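Local atomic coordinates of ricin B lectin (Clostridium thermocellum, PDB entry 3VSF), a protein that probably hydrolyses beta-1,3-galactan as an exo-acting galactanase, pairing a family 43 glycoside hydrolase module with a galactose-binding beta-trefoil module. Residues A[422-427]-A[431-436]; A[457-462]-A[466-471]; A[375-380]-A[386-391]. One frame throughout, in Å; residues are numbered along the deposited sequence.

Contact 1 of 3, residues A[422-427]-A[431-436]; sequences DVKDES and GGVLIQ
Asp422 and Ile435 form an antiparallel hydrogen-bonded pair held by two backbone bonds: Asp422 N reaches Ile435 O at 2.7 Å, and Ile435 N reaches Asp422 O at 2.7 Å in a practically straight line (179° at the hydrogen). Their side chains run side by side from the same face of the sheet. Ile435 CG1 stands between its own backbone N and carbonyl carbon (chi1 62°), which lays it along the aspartate, 3.9 Å from Asp422 OD1. The carboxylate's main polar partner lies elsewhere, since Asp422 OD2 accepts from Gln445 NE2. On the other face Val423 CG2 meets Leu434 CD1 at 3.9 Å, and Trp447 touches both side chains.

These strands, 420-423 and 432-437, make one hairpin of the ricin-type beta-trefoil. Asp422 and Asp425 belong with Asn440 and Asn444 to the beta-D-galactose site observed for this protein; galactose is absent from this model, where a glycerol, probably from the crystallisation liquor, is hydrogen-bonded to Asp425 N.

Toward the turn the contact loosens: Lys424 is exposed, its CB 4.0 Å from Ile435 CD1 while the rest of the chain leads away, and Lys424 NZ makes a long salt bridge of 3.9 Å with Asp425 OD2. Ser427 OG comes no nearer to Gly432 CA than 4.1 Å and is instead hydrogen-bonded to Glu429 N. The bond from Lys424 N to Val433 O, 3.2 Å and 145°, is somewhat longer.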
# COMPACT_ATOMS: atom_id res chain seq x y z
N ASP A 422 -3.43 -5.64 19.87
CA ASP A 422 -2.56 -4.47 19.89
C ASP A 422 -2.61 -3.73 21.23
O ASP A 422 -3.68 -3.56 21.81
CB ASP A 422 -2.97 -3.52 18.76
CG ASP A 422 -2.10 -2.28 18.70
OD1 ASP A 422 -2.39 -1.31 19.43
OD2 ASP A 422 -1.12 -2.27 17.92
N VAL A 423 -1.45 -3.30 21.70
CA VAL A 423 -1.37 -2.46 22.89
C VAL A 423 -1.57 -1.00 22.49
O VAL A 423 -0.68 -0.38 21.91
CB VAL A 423 -0.03 -2.62 23.62
CG1 VAL A 423 -0.01 -1.79 24.89
CG2 VAL A 423 0.24 -4.08 23.93
N LYS A 424 -2.75 -0.47 22.80
CA LYS A 424 -3.14 0.88 22.39
C LYS A 424 -2.02 1.92 22.53
O LYS A 424 -1.41 2.04 23.59
CB LYS A 424 -4.38 1.32 23.16
CG LYS A 424 -4.92 2.69 22.76
CD LYS A 424 -6.16 3.04 23.58
CE LYS A 424 -6.65 4.45 23.29
NZ LYS A 424 -7.07 4.61 21.87
N ASP A 425 -1.77 2.65 21.45
CA ASP A 425 -0.81 3.75 21.45
C ASP A 425 0.58 3.33 21.92
O ASP A 425 1.33 4.14 22.46
CB ASP A 425 -1.32 4.91 22.30
CG ASP A 425 -2.65 5.45 21.80
OD1 ASP A 425 -2.90 5.40 20.58
OD2 ASP A 425 -3.45 5.94 22.63
N GLU A 426 0.93 2.06 21.70
CA GLU A 426 2.24 1.54 22.08
C GLU A 426 2.59 1.89 23.53
O GLU A 426 3.73 2.24 23.83
CB GLU A 426 3.32 2.06 21.14
CG GLU A 426 3.23 1.51 19.72
CD GLU A 426 4.35 2.01 18.83
OE1 GLU A 426 4.55 3.24 18.77
OE2 GLU A 426 5.02 1.17 18.19
N SER A 427 1.61 1.78 24.41
CA SER A 427 1.80 2.11 25.82
C SER A 427 2.86 1.21 26.46
O SER A 427 3.04 0.06 26.06
CB SER A 427 0.48 1.99 26.58
OG SER A 427 0.65 2.29 27.96
N GLY A 431 -1.75 -1.01 33.21
CA GLY A 431 -3.13 -0.64 32.97
C GLY A 431 -3.38 -0.23 31.54
O GLY A 431 -4.49 0.15 31.17
N GLY A 432 -2.34 -0.31 30.72
CA GLY A 432 -2.44 0.01 29.30
C GLY A 432 -3.43 -0.90 28.60
O GLY A 432 -3.20 -2.11 28.49
N VAL A 433 -4.52 -0.32 28.11
CA VAL A 433 -5.59 -1.08 27.48
C VAL A 433 -5.14 -1.81 26.22
O VAL A 433 -4.34 -1.30 25.44
CB VAL A 433 -6.79 -0.17 27.14
CG1 VAL A 433 -7.37 -0.52 25.78
CG2 VAL A 433 -7.85 -0.26 28.23
N LEU A 434 -5.66 -3.02 26.03
CA LEU A 434 -5.41 -3.79 24.81
C LEU A 434 -6.60 -3.68 23.86
O LEU A 434 -7.75 -3.70 24.29
CB LEU A 434 -5.14 -5.26 25.14
CG LEU A 434 -3.67 -5.68 25.25
CD1 LEU A 434 -2.91 -4.77 26.20
CD2 LEU A 434 -3.57 -7.13 25.70
N ILE A 435 -6.31 -3.56 22.57
CA ILE A 435 -7.35 -3.45 21.55
C ILE A 435 -7.02 -4.33 20.36
O ILE A 435 -5.95 -4.93 20.30
CB ILE A 435 -7.49 -2.00 21.05
CG1 ILE A 435 -6.19 -1.54 20.38
CG2 ILE A 435 -7.86 -1.06 22.19
CD1 ILE A 435 -6.23 -0.12 19.87
N GLN A 436 -7.96 -4.42 19.42
CA GLN A 436 -7.67 -5.04 18.13
C GLN A 436 -7.43 -3.93 17.12
O GLN A 436 -8.23 -3.01 16.98
CB GLN A 436 -8.82 -5.94 17.68
CG GLN A 436 -10.12 -5.21 17.37
CD GLN A 436 -11.14 -6.11 16.70
OE1 GLN A 436 -10.90 -7.30 16.50
NE2 GLN A 436 -12.29 -5.54 16.36

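Contact 2 of 3, residues A[457-462]-A[466-471]; sequences YKISSR and KLIDVR
At a corner of the beta-trefoil, where strand 456-461 of the barrel gives way to strand 467-470 of the cap, Ser460 and Leu467 form a single backbone bridge. The N-to-C directions of 457-461 and 467-470 are 111° apart, consistent with pairing that stops at one bridge. Two bonds flank the bridge: Ile468 N donates to Ile459 O at 2.9 Å, and Ser461 N to Lys466 O at 3.0 Å. The second is straight at the hydrogen, although its donor is tilted 27° from the carbonyl plane.

Leu467 spreads its two methyls along one side of the strand, over Lys458 and Ser460. With CG beside the backbone N and anti to the carbonyl carbon (chi1 -43°), CD2 reaches Ser460 CB at 3.5 Å while CD1 lies 3.7 Å from Lys458 CD. The lysine thus offers its aliphatic stem to the leucine, and its NZ goes on to a salt bridge with Asp486.

The inward side of the corner belongs to the trefoil core. There Ile468 CD1 packs against Ile459 CG2 at 3.5 Å, the two side chains crossing at a slant, and Ile459 CD1 adds a contact with the same Ile468 CD1 at 3.9 Å. Both isoleucines are buried and touch Trp447; Phe449 borders Ile459, and Leu421 borders Ile468. Lys466 leaves its main chain away from strand 456-461, its NZ hydrogen-bonded to Ser485 OG.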
# COMPACT_ATOMS: atom_id res chain seq x y z
N TYR A 457 0.21 -20.19 29.89
CA TYR A 457 1.33 -19.37 29.44
C TYR A 457 1.24 -17.95 30.00
O TYR A 457 0.17 -17.48 30.39
CB TYR A 457 1.37 -19.29 27.92
CG TYR A 457 1.49 -20.63 27.22
CD1 TYR A 457 2.74 -21.19 26.97
CD2 TYR A 457 0.36 -21.32 26.79
CE1 TYR A 457 2.85 -22.41 26.33
CE2 TYR A 457 0.47 -22.54 26.15
CZ TYR A 457 1.72 -23.08 25.92
OH TYR A 457 1.83 -24.29 25.28
N LYS A 458 2.38 -17.27 30.02
CA LYS A 458 2.42 -15.83 30.28
C LYS A 458 2.73 -15.12 28.98
O LYS A 458 3.86 -15.18 28.47
CB LYS A 458 3.48 -15.49 31.34
CG LYS A 458 3.14 -15.95 32.74
CD LYS A 458 4.13 -15.42 33.76
CE LYS A 458 5.55 -15.87 33.44
NZ LYS A 458 6.54 -15.34 34.42
N ILE A 459 1.73 -14.44 28.42
CA ILE A 459 1.88 -13.78 27.13
C ILE A 459 2.38 -12.34 27.30
O ILE A 459 1.61 -11.45 27.66
CB ILE A 459 0.56 -13.77 26.35
CG1 ILE A 459 -0.09 -15.16 26.42
CG2 ILE A 459 0.79 -13.34 24.91
CD1 ILE A 459 -1.46 -15.23 25.77
N SER A 460 3.67 -12.14 27.04
CA SER A 460 4.29 -10.83 27.23
C SER A 460 4.47 -10.08 25.92
O SER A 460 4.80 -10.67 24.89
CB SER A 460 5.64 -10.98 27.93
OG SER A 460 6.52 -11.81 27.18
N SER A 461 4.26 -8.77 25.96
CA SER A 461 4.45 -7.92 24.79
C SER A 461 5.93 -7.76 24.50
O SER A 461 6.77 -7.88 25.40
CB SER A 461 3.80 -6.55 25.01
OG SER A 461 3.92 -5.74 23.86
N ARG A 462 6.26 -7.48 23.25
CA ARG A 462 7.65 -7.33 22.84
C ARG A 462 8.15 -5.92 23.14
O ARG A 462 9.35 -5.69 23.30
CB ARG A 462 7.79 -7.63 21.35
CG ARG A 462 9.23 -7.72 20.85
CD ARG A 462 9.26 -8.13 19.39
NE ARG A 462 10.61 -8.44 18.92
CZ ARG A 462 10.89 -8.95 17.73
NH1 ARG A 462 9.91 -9.22 16.88
NH2 ARG A 462 12.14 -9.20 17.39
N LYS A 466 5.42 -6.49 29.44
CA LYS A 466 4.30 -6.67 30.34
C LYS A 466 3.31 -7.69 29.78
O LYS A 466 3.19 -7.85 28.57
CB LYS A 466 3.61 -5.34 30.62
CG LYS A 466 4.53 -4.28 31.21
CD LYS A 466 3.77 -3.03 31.63
CE LYS A 466 4.72 -1.94 32.08
NZ LYS A 466 5.66 -2.41 33.13
N LEU A 467 2.60 -8.37 30.68
CA LEU A 467 1.75 -9.50 30.28
C LEU A 467 0.33 -9.08 29.96
O LEU A 467 -0.14 -8.03 30.40
CB LEU A 467 1.73 -10.55 31.40
CG LEU A 467 3.06 -10.88 32.06
CD1 LEU A 467 2.87 -11.96 33.11
CD2 LEU A 467 4.08 -11.31 31.02
N ILE A 468 -0.36 -9.91 29.17
CA ILE A 468 -1.79 -9.75 28.95
C ILE A 468 -2.50 -9.99 30.27
O ILE A 468 -2.33 -11.05 30.89
CB ILE A 468 -2.31 -10.74 27.90
CG1 ILE A 468 -1.60 -10.51 26.56
CG2 ILE A 468 -3.82 -10.61 27.74
CD1 ILE A 468 -2.10 -11.40 25.45
N ASP A 469 -3.29 -9.02 30.71
CA ASP A 469 -3.84 -9.04 32.06
C ASP A 469 -5.32 -8.68 32.07
O ASP A 469 -5.76 -7.77 31.37
CB ASP A 469 -3.05 -8.05 32.94
CG ASP A 469 -3.37 -8.19 34.41
OD1 ASP A 469 -4.52 -8.55 34.75
OD2 ASP A 469 -2.47 -7.93 35.24
N VAL A 470 -6.09 -9.41 32.87
CA VAL A 470 -7.49 -9.07 33.10
C VAL A 470 -7.57 -8.02 34.21
O VAL A 470 -7.21 -8.30 35.36
CB VAL A 470 -8.32 -10.30 33.50
CG1 VAL A 470 -9.79 -9.92 33.66
CG2 VAL A 470 -8.16 -11.41 32.48
N ARG A 471 -8.04 -6.83 33.87
CA ARG A 471 -8.06 -5.71 34.80
C ARG A 471 -8.77 -6.02 36.11
O ARG A 471 -9.90 -6.51 36.11
CB ARG A 471 -8.69 -4.47 34.16
CG ARG A 471 -8.74 -3.26 35.08
CD ARG A 471 -9.65 -2.18 34.55
NE ARG A 471 -9.26 -1.73 33.21
CZ ARG A 471 -8.27 -0.87 32.98
NH1 ARG A 471 -7.56 -0.38 33.99
NH2 ARG A 471 -7.99 -0.52 31.73

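Contact 3 of 3, residues A[375-380]-A[386-391]; sequences DVLDGS and QIVQWT
The carboxylate of Asp375 and the indole of Trp390 lie side by side and point the same way, their planes steeply inclined at 63°. Contact is made at the root of the tryptophan: Asp375 OD2 comes 3.6 Å from Trp390 CB, with the ring atom CG a little farther off. Ser397 and Gln398 also touch the aspartate. A second flat group, the amide of Gln386, folds back on its own strand, where NE2 donates to Ile387 O at 3.0 Å. That bond is almost straight, and the acceptor lies practically in the amide plane, consistent with the amide being held in this rotation.

Between these groups the backbones pair antiparallel. Asp375 N donates to Val388 O at 2.8 Å, and Val388 N returns a bond to Asp375 O at 2.9 Å, approaching from above the carbonyl plane, 41° out of it. The next rung is Leu377 N to Gln386 O, 2.9 Å and nearly straight, just where the first strand runs into its turn.

Apolar side chains fill in on both faces. Val376 CG2 and Ile387 CD1 meet at 3.8 Å on one. On the other, a chi1 of -60° sets Val388 CG1 anti to the carbonyl carbon and leaves Val388 CG2 between N and C, 3.7 Å from Leu377 N, while Val388 CG1 approaches Leu377 CB at 4.2 Å. Leu377 itself is exposed, so this end of the contact borders solvent.

Beyond Leu377 the chain turns back through Gly379 N to Val376 O and Ser380 N to Leu377 O. An aspartate-valine strand end, a turn opening a longer loop, and a returning strand constitute a hairpin of the ricin-type beta-trefoil, built like the one that carries the galactose-binding Asp422.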
# COMPACT_ATOMS: atom_id res chain seq x y z
N ASP A 375 -11.73 -12.09 24.05
CA ASP A 375 -12.80 -11.74 23.14
C ASP A 375 -12.74 -10.26 22.76
O ASP A 375 -11.95 -9.50 23.33
CB ASP A 375 -14.16 -12.06 23.78
CG ASP A 375 -15.32 -11.90 22.82
OD1 ASP A 375 -15.15 -12.22 21.62
OD2 ASP A 375 -16.40 -11.46 23.25
N VAL A 376 -13.56 -9.86 21.80
CA VAL A 376 -13.67 -8.46 21.41
C VAL A 376 -15.00 -7.91 21.91
O VAL A 376 -16.04 -8.57 21.79
CB VAL A 376 -13.59 -8.28 19.89
CG1 VAL A 376 -13.80 -6.82 19.51
CG2 VAL A 376 -12.25 -8.78 19.37
N LEU A 377 -14.98 -6.70 22.48
CA LEU A 377 -16.18 -6.08 23.01
C LEU A 377 -17.30 -6.06 21.97
O LEU A 377 -17.11 -5.59 20.85
CB LEU A 377 -15.90 -4.67 23.50
CG LEU A 377 -17.10 -3.91 24.08
CD1 LEU A 377 -17.76 -4.72 25.18
CD2 LEU A 377 -16.69 -2.54 24.58
N ASP A 378 -18.47 -6.57 22.36
CA ASP A 378 -19.63 -6.63 21.48
C ASP A 378 -19.32 -7.39 20.19
O ASP A 378 -20.01 -7.21 19.18
CB ASP A 378 -20.13 -5.22 21.15
CG ASP A 378 -20.69 -4.51 22.37
OD1 ASP A 378 -21.28 -5.18 23.24
OD2 ASP A 378 -20.54 -3.27 22.45
N GLY A 379 -18.30 -8.24 20.23
CA GLY A 379 -17.89 -9.00 19.07
C GLY A 379 -17.73 -8.13 17.84
O GLY A 379 -18.02 -8.55 16.73
N SER A 380 -17.26 -6.90 18.06
CA SER A 380 -17.14 -5.93 16.97
C SER A 380 -15.94 -6.23 16.07
O SER A 380 -14.95 -6.81 16.50
CB SER A 380 -17.02 -4.51 17.54
OG SER A 380 -16.90 -3.55 16.51
N GLN A 386 -12.21 -2.42 21.81
CA GLN A 386 -11.68 -2.85 23.10
C GLN A 386 -11.68 -4.37 23.24
O GLN A 386 -12.65 -5.03 22.87
CB GLN A 386 -12.48 -2.22 24.24
CG GLN A 386 -12.10 -2.72 25.62
CD GLN A 386 -10.73 -2.24 26.07
OE1 GLN A 386 -10.45 -1.04 26.03
NE2 GLN A 386 -9.89 -3.16 26.50
N ILE A 387 -10.60 -4.91 23.79
CA ILE A 387 -10.50 -6.34 24.04
C ILE A 387 -10.98 -6.66 25.45
O ILE A 387 -10.51 -6.08 26.43
CB ILE A 387 -9.06 -6.85 23.88
CG1 ILE A 387 -8.58 -6.64 22.44
CG2 ILE A 387 -8.97 -8.32 24.25
CD1 ILE A 387 -9.40 -7.38 21.41
N VAL A 388 -11.92 -7.60 25.55
CA VAL A 388 -12.49 -7.97 26.84
C VAL A 388 -12.53 -9.49 27.00
O VAL A 388 -12.40 -10.23 26.03
CB VAL A 388 -13.92 -7.43 27.01
CG1 VAL A 388 -13.92 -5.91 26.94
CG2 VAL A 388 -14.84 -8.02 25.96
N GLN A 389 -12.70 -9.95 28.24
CA GLN A 389 -12.89 -11.37 28.50
C GLN A 389 -14.38 -11.68 28.49
O GLN A 389 -15.20 -10.86 28.91
CB GLN A 389 -12.29 -11.76 29.85
CG GLN A 389 -13.06 -11.23 31.06
CD GLN A 389 -12.60 -11.85 32.36
OE1 GLN A 389 -11.63 -12.61 32.39
NE2 GLN A 389 -13.29 -11.53 33.44
N TRP A 390 -14.73 -12.86 27.99
CA TRP A 390 -16.13 -13.25 27.91
C TRP A 390 -16.28 -14.76 28.09
O TRP A 390 -15.31 -15.50 27.98
CB TRP A 390 -16.74 -12.81 26.58
CG TRP A 390 -18.23 -12.65 26.63
CD1 TRP A 390 -19.17 -13.60 26.37
CD2 TRP A 390 -18.95 -11.45 26.97
NE1 TRP A 390 -20.43 -13.07 26.52
CE2 TRP A 390 -20.32 -11.75 26.89
CE3 TRP A 390 -18.56 -10.16 27.33
CZ2 TRP A 390 -21.31 -10.81 27.16
CZ3 TRP A 390 -19.54 -9.22 27.60
CH2 TRP A 390 -20.90 -9.55 27.51
N THR A 391 -17.51 -15.19 28.36
CA THR A 391 -17.79 -16.61 28.55
C THR A 391 -17.60 -17.39 27.25
O THR A 391 -18.04 -16.94 26.19
CB THR A 391 -19.22 -16.84 29.08
OG1 THR A 391 -19.41 -16.12 30.30
CG2 THR A 391 -19.47 -18.32 29.32

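Along the chain the order is contact 3, contact 1, contact 2, each closing before the next opens. Their centres lie about 11 Å (1 and 2), 14 Å (1 and 3) and 17 Å (2 and 3) apart. All reach one curled sheet in which strands 385-390, 432-437 and 479-484 pair with one another; contacts 1 and 3 sit on adjacent hairpins, joined by Leu434 O to Ile387 N. Contact 2 also includes barrel strand 456-461, tying barrel to cap, and its Ile468 packs on Leu434. Its strand 467-470 goes on to pair with 479-484 as the third hairpin, and the three form the cap; the known galactose-binding residues include Asp422 and Asp425 of contact 1.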